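Local coordinates for uncharacterized protein (Methanosarcina mazei, PDB 3R6A) that is of unknown function but belongs to the glyoxalase/bleomycin resistance protein/dioxygenase superfamily and assembles from two copies of its chain, at residues B[10-14]-B[61-67]; B[74-79]-B[114-118]. All coordinates share one frame; numbering follows the deposited sequence.

Interaction 1 of 2, residues B[10-14]-B[61-67]; sequences SRLYV and LKPFRNT
Tyr13 lays one face of its ring under the aliphatic part of Arg65: CG of Arg65 sits 3.7 Å from the ring centroid and only 6° off the ring normal, a CH-pi contact. The extended Arg65 chain runs past the ring in the opposite direction, bringing NH1 within 3.4 Å of CD2 of Tyr13 while the guanidinium plane stays turned 41° from the ring. At the ring's base, CD1 of Leu61 packs 4.1 Å from CB of Tyr13. The phenol oxygen is held from two quarters, by NE of Arg11, which donates to it over 3.0 Å near its guanidinium plane, and by a water that also hydrogen-bonds Thr67 O. A bend at chi3 turns the end of Arg11 so that NH2 donates to Phe64 O at 2.9 Å with an N-H...O angle of 160°; CB of Thr67 covers one guanidinium face, toward its rim. NH1 of Arg11 meets Glu114 in a salt bridge and Thr70 in a hydrogen bond, so all three guanidinium nitrogens are engaged. The arrangement joins the segment 61-67, which begins at the end of helix 58-61, to strand 5-14 within the mixed sheet of the glyoxalase-superfamily fold.

Interaction 2 of 2, residues B[74-79]-B[114-118]; sequences DSLDKF and EYVEH
The rings of Phe79 and Tyr115 meet obliquely, their planes 41° apart and centroids separated by 5.8 Å; the closest atoms are CD1 of Phe79 and CE1 of Tyr115, at 3.9 Å. In the plane of the Phe79 ring, at its edge, lies the carbonyl oxygen of Ser75, while Tyr115 forms its edge-to-face pair with Phe71 and sends its hydroxyl to His107. Here the start of helix 76-84 packs on strand 112-118, within the alpha/beta architecture of the glyoxalase superfamily. Leu27 of the second subunit packs on both rings, so the aromatic pair also borders the dimer contact. Nearer the helix start, Leu76 crosses the strand side chains at a slant: CD2 lies 3.6 Å from CB of Tyr115, and CG lies 3.8 Å from CB of Glu117. Ser75 is the N-cap residue, although the capping bond from Lys78 N to its OG is long and weak. A firmer polar tie comes from Glu117. With CG anti to the backbone N (chi1 -176°) and the chain extended beyond it, the carboxylate reaches across to the helix start, where the positive end of the helix dipole probably favours its negative charge. CG of Glu117 passes 3.6 Å from Asp74 O on the way. A long, weak ion pair with Arg101 adds a second partner for OE1. The main bond is short and almost straight: Leu76 N donates to Glu117 OE1 over 2.7 Å, with an N-H...O angle of 171°, approaching nearly along the oxygen's C-O axis.

In the fold
Interactions 1 and 2 are both partly buried and reach the same mixed sheet, on opposite sides of the chain's centre with their own centres about 20 Å apart. Interaction 1 attaches an irregular loop to strand 5-14, and interaction 2 a helix start to strand 112-118; strand 69-73 lies between these two strands. Arginine donors, a phenol and water dominate the first, whereas the second combines apolar and aromatic packing with one carboxylate-to-amide bond. They touch directly: the shared Arg11-Glu114 pair joins the two contacts, and CG2 of Thr67 packs 3.6 Å from Glu114 N. Each also meets the second subunit.

Interaction 1 of 2, residues B[10-14]-B[61-67]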
ATOM      1  N   SER B  10       1.423  -2.714  -1.687  1.00 13.90           N
ATOM      2  CA  SER B  10       1.093  -2.184  -0.365  1.00 13.40           C
ATOM      3  C   SER B  10       1.922  -2.947   0.661  1.00 16.12           C
ATOM      4  O   SER B  10       2.067  -4.164   0.570  1.00 18.16           O
ATOM      5  CB  SER B  10      -0.395  -2.363  -0.080  1.00 14.88           C
ATOM      6  OG  SER B  10      -1.161  -1.701  -1.070  1.00 15.41           O
ATOM      7  N   ARG B  11       2.435  -2.227   1.650  1.00 13.98           N
ATOM      8  CA  ARG B  11       3.300  -2.812   2.662  1.00 13.01           C
ATOM      9  C   ARG B  11       2.653  -3.049   4.016  1.00 13.30           C
ATOM     10  O   ARG B  11       2.001  -2.165   4.564  1.00 12.94           O
ATOM     11  CB  ARG B  11       4.519  -1.907   2.851  1.00 14.57           C
ATOM     12  CG  ARG B  11       5.338  -1.690   1.583  1.00 15.80           C
ATOM     13  CD  ARG B  11       6.113  -0.375   1.652  1.00 16.33           C
ATOM     14  NE  ARG B  11       7.175  -0.369   2.664  1.00 16.13           N
ATOM     15  CZ  ARG B  11       8.419  -0.793   2.450  1.00 19.94           C
ATOM     16  NH1 ARG B  11       8.769  -1.268   1.261  1.00 18.37           N
ATOM     17  NH2 ARG B  11       9.325  -0.718   3.419  1.00 19.36           N
ATOM     18  N   LEU B  12       2.840  -4.254   4.545  1.00 12.47           N
ATOM     19  CA  LEU B  12       2.329  -4.611   5.859  1.00 13.94           C
ATOM     20  C   LEU B  12       3.542  -5.081   6.658  1.00 14.32           C
ATOM     21  O   LEU B  12       4.450  -5.718   6.114  1.00 14.60           O
ATOM     22  CB  LEU B  12       1.280  -5.728   5.773  1.00 13.82           C
ATOM     23  CG  LEU B  12      -0.024  -5.403   5.039  1.00 14.58           C
ATOM     24  CD1 LEU B  12      -1.005  -6.556   5.211  1.00 15.33           C
ATOM     25  CD2 LEU B  12      -0.629  -4.117   5.587  1.00 17.21           C
ATOM     26  N   TYR B  13       3.549  -4.756   7.945  1.00 15.32           N
ATOM     27  CA  TYR B  13       4.651  -5.092   8.835  1.00 16.11           C
ATOM     28  C   TYR B  13       4.177  -6.027   9.932  1.00 17.50           C
ATOM     29  O   TYR B  13       3.247  -5.708  10.672  1.00 19.10           O
ATOM     30  CB  TYR B  13       5.201  -3.804   9.437  1.00 17.59           C
ATOM     31  CG  TYR B  13       5.425  -2.745   8.389  1.00 17.10           C
ATOM     32  CD1 TYR B  13       6.643  -2.641   7.721  1.00 17.14           C
ATOM     33  CD2 TYR B  13       4.392  -1.881   8.016  1.00 17.07           C
ATOM     34  CE1 TYR B  13       6.829  -1.704   6.706  1.00 18.55           C
ATOM     35  CE2 TYR B  13       4.568  -0.945   7.005  1.00 18.13           C
ATOM     36  CZ  TYR B  13       5.788  -0.862   6.355  1.00 17.77           C
ATOM     37  OH  TYR B  13       5.962   0.061   5.353  1.00 17.86           O
ATOM     38  N   VAL B  14       4.832  -7.179  10.033  1.00 17.06           N
ATOM     39  CA  VAL B  14       4.462  -8.184  11.016  1.00 17.18           C
ATOM     40  C   VAL B  14       5.682  -8.731  11.750  1.00 18.51           C
ATOM     41  O   VAL B  14       6.816  -8.566  11.304  1.00 17.41           O
ATOM     42  CB  VAL B  14       3.711  -9.350  10.334  1.00 18.06           C
ATOM     43  CG1 VAL B  14       2.456  -8.820   9.641  1.00 17.38           C
ATOM     44  CG2 VAL B  14       4.626 -10.046   9.328  1.00 16.43           C
ATOM     45  N   LEU B  61      11.904  -3.461  12.088  1.00 27.17           N
ATOM     46  CA  LEU B  61      10.869  -2.955  11.187  1.00 25.66           C
ATOM     47  C   LEU B  61      10.737  -1.436  11.166  1.00 26.38           C
ATOM     48  O   LEU B  61      10.307  -0.859  10.166  1.00 23.45           O
ATOM     49  CB  LEU B  61       9.508  -3.545  11.569  1.00 25.28           C
ATOM     50  CG  LEU B  61       9.262  -5.045  11.406  1.00 26.24           C
ATOM     51  CD1 LEU B  61       7.927  -5.408  12.034  1.00 25.21           C
ATOM     52  CD2 LEU B  61       9.280  -5.412   9.931  1.00 26.37           C
ATOM     53  N   LYS B  62      11.104  -0.791  12.270  1.00 26.35           N
ATOM     54  CA  LYS B  62      10.980   0.659  12.379  1.00 27.74           C
ATOM     55  C   LYS B  62      11.362   1.455  11.127  1.00 26.80           C
ATOM     56  O   LYS B  62      10.542   2.203  10.594  1.00 26.30           O
ATOM     57  CB  LYS B  62      11.778   1.173  13.583  1.00 30.90           C
ATOM     58  CG  LYS B  62      11.466   2.620  13.937  1.00 33.36           C
ATOM     59  CD  LYS B  62      12.167   3.082  15.213  1.00 35.91           C
ATOM     60  CE  LYS B  62      13.670   3.246  15.019  1.00 37.92           C
ATOM     61  NZ  LYS B  62      14.300   3.917  16.199  1.00 39.40           N
ATOM     62  N   PRO B  63      12.603   1.304  10.636  1.00 25.82           N
ATOM     63  CA  PRO B  63      13.013   2.048   9.441  1.00 25.29           C
ATOM     64  C   PRO B  63      12.206   1.724   8.183  1.00 25.08           C
ATOM     65  O   PRO B  63      12.046   2.574   7.304  1.00 24.72           O
ATOM     66  CB  PRO B  63      14.489   1.684   9.301  1.00 25.89           C
ATOM     67  CG  PRO B  63      14.541   0.304   9.849  1.00 27.82           C
ATOM     68  CD  PRO B  63      13.684   0.409  11.085  1.00 25.88           C
ATOM     69  N   PHE B  64      11.700   0.497   8.097  1.00 22.91           N
ATOM     70  CA  PHE B  64      10.913   0.077   6.939  1.00 21.68           C
ATOM     71  C   PHE B  64       9.544   0.742   6.903  1.00 20.63           C
ATOM     72  O   PHE B  64       8.960   0.928   5.833  1.00 20.31           O
ATOM     73  CB  PHE B  64      10.750  -1.445   6.945  1.00 21.94           C
ATOM     74  CG  PHE B  64      12.021  -2.184   6.648  1.00 23.77           C
ATOM     75  CD1 PHE B  64      12.426  -2.390   5.334  1.00 26.94           C
ATOM     76  CD2 PHE B  64      12.840  -2.624   7.680  1.00 25.44           C
ATOM     77  CE1 PHE B  64      13.637  -3.025   5.050  1.00 29.16           C
ATOM     78  CE2 PHE B  64      14.051  -3.259   7.409  1.00 26.79           C
ATOM     79  CZ  PHE B  64      14.451  -3.459   6.094  1.00 28.73           C
ATOM     80  N   ARG B  65       9.038   1.113   8.072  1.00 19.73           N
ATOM     81  CA  ARG B  65       7.727   1.745   8.155  1.00 20.84           C
ATOM     82  C   ARG B  65       7.683   3.155   7.589  1.00 20.15           C
ATOM     83  O   ARG B  65       6.602   3.700   7.362  1.00 22.81           O
ATOM     84  CB  ARG B  65       7.236   1.762   9.605  1.00 22.55           C
ATOM     85  CG  ARG B  65       6.747   0.419  10.115  1.00 24.27           C
ATOM     86  CD  ARG B  65       6.335   0.533  11.573  1.00 27.36           C
ATOM     87  NE  ARG B  65       5.686  -0.674  12.073  1.00 29.83           N
ATOM     88  CZ  ARG B  65       4.452  -1.048  11.754  1.00 29.51           C
ATOM     89  NH1 ARG B  65       3.717  -0.310  10.930  1.00 32.13           N
ATOM     90  NH2 ARG B  65       3.946  -2.159  12.268  1.00 32.66           N
ATOM     91  N   ASN B  66       8.846   3.752   7.349  1.00 19.92           N
ATOM     92  CA  ASN B  66       8.862   5.106   6.806  1.00 20.77           C
ATOM     93  C   ASN B  66       8.520   5.152   5.322  1.00 20.18           C
ATOM     94  O   ASN B  66       8.253   6.219   4.772  1.00 19.14           O
ATOM     95  CB  ASN B  66      10.219   5.768   7.053  1.00 23.26           C
ATOM     96  CG  ASN B  66      10.491   5.985   8.526  1.00 24.72           C
ATOM     97  OD1 ASN B  66       9.620   6.447   9.263  1.00 27.59           O
ATOM     98  ND2 ASN B  66      11.699   5.658   8.962  1.00 26.31           N
ATOM     99  N   THR B  67       8.527   3.991   4.676  1.00 19.00           N
ATOM    100  CA  THR B  67       8.201   3.911   3.253  1.00 17.23           C
ATOM    101  C   THR B  67       6.712   3.605   3.108  1.00 18.56           C
ATOM    102  O   THR B  67       6.232   2.588   3.605  1.00 19.61           O
ATOM    103  CB  THR B  67       9.031   2.815   2.558  1.00 18.05           C
ATOM    104  OG1 THR B  67      10.424   3.143   2.659  1.00 18.63           O
ATOM    105  CG2 THR B  67       8.652   2.704   1.087  1.00 17.47           C
TER
HETATM  106  O   HOH W   1       3.745   1.604   4.877  1.00 30.04           O

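Interaction 2 of 2, residues B[74-79]-B[114-118]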
ATOM      1  N   ASP B  74       9.395  -0.653 -14.754  1.00 22.02           N
ATOM      2  CA  ASP B  74      10.149  -1.239 -15.853  1.00 27.66           C
ATOM      3  C   ASP B  74      11.581  -0.706 -15.895  1.00 28.42           C
ATOM      4  O   ASP B  74      12.520  -1.450 -16.180  1.00 29.53           O
ATOM      5  CB  ASP B  74       9.439  -0.949 -17.180  1.00 29.89           C
ATOM      6  CG  ASP B  74       9.479   0.520 -17.558  1.00 33.31           C
ATOM      7  OD1 ASP B  74       9.436   1.378 -16.650  1.00 35.42           O
ATOM      8  OD2 ASP B  74       9.541   0.821 -18.770  1.00 37.18           O
ATOM      9  N   SER B  75      11.748   0.578 -15.595  1.00 29.20           N
ATOM     10  CA  SER B  75      13.069   1.196 -15.627  1.00 29.62           C
ATOM     11  C   SER B  75      13.296   2.246 -14.541  1.00 27.05           C
ATOM     12  O   SER B  75      12.674   3.306 -14.560  1.00 29.13           O
ATOM     13  CB  SER B  75      13.293   1.836 -17.000  1.00 29.86           C
ATOM     14  OG  SER B  75      14.457   2.646 -17.009  1.00 33.38           O
ATOM     15  N   LEU B  76      14.199   1.962 -13.606  1.00 25.37           N
ATOM     16  CA  LEU B  76      14.496   2.915 -12.535  1.00 23.55           C
ATOM     17  C   LEU B  76      15.029   4.229 -13.083  1.00 24.24           C
ATOM     18  O   LEU B  76      14.631   5.303 -12.643  1.00 22.36           O
ATOM     19  CB  LEU B  76      15.550   2.376 -11.566  1.00 22.96           C
ATOM     20  CG  LEU B  76      15.231   1.417 -10.424  1.00 23.19           C
ATOM     21  CD1 LEU B  76      16.439   1.396  -9.483  1.00 20.35           C
ATOM     22  CD2 LEU B  76      13.986   1.855  -9.671  1.00 20.82           C
ATOM     23  N   ASP B  77      15.949   4.132 -14.037  1.00 24.99           N
ATOM     24  CA  ASP B  77      16.567   5.316 -14.617  1.00 26.91           C
ATOM     25  C   ASP B  77      15.577   6.322 -15.188  1.00 26.03           C
ATOM     26  O   ASP B  77      15.729   7.525 -14.979  1.00 26.41           O
ATOM     27  CB  ASP B  77      17.577   4.895 -15.683  1.00 31.28           C
ATOM     28  CG  ASP B  77      18.598   3.914 -15.149  1.00 34.98           C
ATOM     29  OD1 ASP B  77      19.191   4.200 -14.087  1.00 37.07           O
ATOM     30  OD2 ASP B  77      18.804   2.858 -15.784  1.00 39.25           O
ATOM     31  N   LYS B  78      14.569   5.840 -15.906  1.00 25.39           N
ATOM     32  CA  LYS B  78      13.567   6.730 -16.483  1.00 26.87           C
ATOM     33  C   LYS B  78      12.814   7.475 -15.385  1.00 25.59           C
ATOM     34  O   LYS B  78      12.571   8.681 -15.487  1.00 23.65           O
ATOM     35  CB  LYS B  78      12.582   5.931 -17.341  1.00 29.55           C
ATOM     36  CG  LYS B  78      12.683   6.224 -18.837  1.00 35.70           C
ATOM     37  CD  LYS B  78      14.072   5.941 -19.382  1.00 38.63           C
ATOM     38  CE  LYS B  78      14.388   4.451 -19.395  1.00 41.58           C
ATOM     39  NZ  LYS B  78      15.748   4.177 -19.947  1.00 42.83           N
ATOM     40  N   PHE B  79      12.450   6.753 -14.330  1.00 22.95           N
ATOM     41  CA  PHE B  79      11.732   7.353 -13.208  1.00 21.22           C
ATOM     42  C   PHE B  79      12.620   8.302 -12.416  1.00 21.07           C
ATOM     43  O   PHE B  79      12.167   9.345 -11.956  1.00 20.54           O
ATOM     44  CB  PHE B  79      11.177   6.260 -12.286  1.00 20.41           C
ATOM     45  CG  PHE B  79       9.873   5.682 -12.757  1.00 18.51           C
ATOM     46  CD1 PHE B  79       8.674   6.331 -12.479  1.00 18.51           C
ATOM     47  CD2 PHE B  79       9.845   4.517 -13.517  1.00 19.47           C
ATOM     48  CE1 PHE B  79       7.462   5.833 -12.954  1.00 17.51           C
ATOM     49  CE2 PHE B  79       8.636   4.007 -13.999  1.00 18.44           C
ATOM     50  CZ  PHE B  79       7.443   4.667 -13.717  1.00 17.27           C
ATOM     51  N   GLU B 114       9.436   3.390  -2.384  1.00 12.54           N
ATOM     52  CA  GLU B 114      10.537   2.544  -2.819  1.00 14.05           C
ATOM     53  C   GLU B 114      10.243   2.130  -4.256  1.00 14.39           C
ATOM     54  O   GLU B 114       9.177   1.581  -4.542  1.00 15.47           O
ATOM     55  CB  GLU B 114      10.656   1.292  -1.948  1.00 15.19           C
ATOM     56  CG  GLU B 114      11.680   0.306  -2.478  1.00 18.05           C
ATOM     57  CD  GLU B 114      11.678  -1.003  -1.721  1.00 23.04           C
ATOM     58  OE1 GLU B 114      10.577  -1.480  -1.366  1.00 19.12           O
ATOM     59  OE2 GLU B 114      12.776  -1.559  -1.494  1.00 24.34           O
ATOM     60  N   TYR B 115      11.169   2.427  -5.160  1.00 12.14           N
ATOM     61  CA  TYR B 115      11.021   2.055  -6.566  1.00 12.18           C
ATOM     62  C   TYR B 115      11.903   0.835  -6.804  1.00 11.69           C
ATOM     63  O   TYR B 115      13.092   0.841  -6.480  1.00 12.66           O
ATOM     64  CB  TYR B 115      11.463   3.204  -7.475  1.00 12.06           C
ATOM     65  CG  TYR B 115      10.483   4.351  -7.514  1.00 12.92           C
ATOM     66  CD1 TYR B 115       9.616   4.516  -8.594  1.00 13.32           C
ATOM     67  CD2 TYR B 115      10.419   5.276  -6.470  1.00 13.05           C
ATOM     68  CE1 TYR B 115       8.715   5.574  -8.639  1.00 12.06           C
ATOM     69  CE2 TYR B 115       9.517   6.336  -6.505  1.00 12.65           C
ATOM     70  CZ  TYR B 115       8.672   6.481  -7.596  1.00 12.96           C
ATOM     71  OH  TYR B 115       7.809   7.552  -7.664  1.00 13.47           O
ATOM     72  N   VAL B 116      11.322  -0.213  -7.375  1.00 12.97           N
ATOM     73  CA  VAL B 116      12.072  -1.437  -7.615  1.00 15.04           C
ATOM     74  C   VAL B 116      12.015  -1.872  -9.068  1.00 16.22           C
ATOM     75  O   VAL B 116      10.985  -1.747  -9.725  1.00 15.79           O
ATOM     76  CB  VAL B 116      11.526  -2.583  -6.741  1.00 16.51           C
ATOM     77  CG1 VAL B 116      12.337  -3.851  -6.974  1.00 21.73           C
ATOM     78  CG2 VAL B 116      11.563  -2.180  -5.277  1.00 19.00           C
ATOM     79  N   GLU B 117      13.136  -2.390  -9.558  1.00 17.76           N
ATOM     80  CA  GLU B 117      13.235  -2.885 -10.921  1.00 21.16           C
ATOM     81  C   GLU B 117      13.725  -4.322 -10.795  1.00 23.02           C
ATOM     82  O   GLU B 117      14.773  -4.571 -10.209  1.00 21.57           O
ATOM     83  CB  GLU B 117      14.249  -2.059 -11.713  1.00 24.29           C
ATOM     84  CG  GLU B 117      14.354  -2.434 -13.182  1.00 30.50           C
ATOM     85  CD  GLU B 117      15.474  -1.691 -13.888  1.00 33.51           C
ATOM     86  OE1 GLU B 117      15.425  -0.444 -13.946  1.00 33.09           O
ATOM     87  OE2 GLU B 117      16.409  -2.357 -14.382  1.00 37.26           O
ATOM     88  N   HIS B 118      12.956  -5.267 -11.322  1.00 24.73           N
ATOM     89  CA  HIS B 118      13.333  -6.672 -11.254  1.00 28.51           C
ATOM     90  C   HIS B 118      14.156  -7.078 -12.472  1.00 31.34           C
ATOM     91  O   HIS B 118      13.858  -6.679 -13.599  1.00 32.20           O
ATOM     92  CB  HIS B 118      12.078  -7.548 -11.159  1.00 28.44           C
ATOM     93  CG  HIS B 118      11.432  -7.541  -9.807  1.00 28.97           C
ATOM     94  ND1 HIS B 118      10.149  -7.995  -9.596  1.00 30.12           N
ATOM     95  CD2 HIS B 118      11.905  -7.166  -8.595  1.00 28.32           C
ATOM     96  CE1 HIS B 118       9.857  -7.901  -8.310  1.00 29.24           C
ATOM     97  NE2 HIS B 118      10.905  -7.402  -7.681  1.00 30.60           N
TER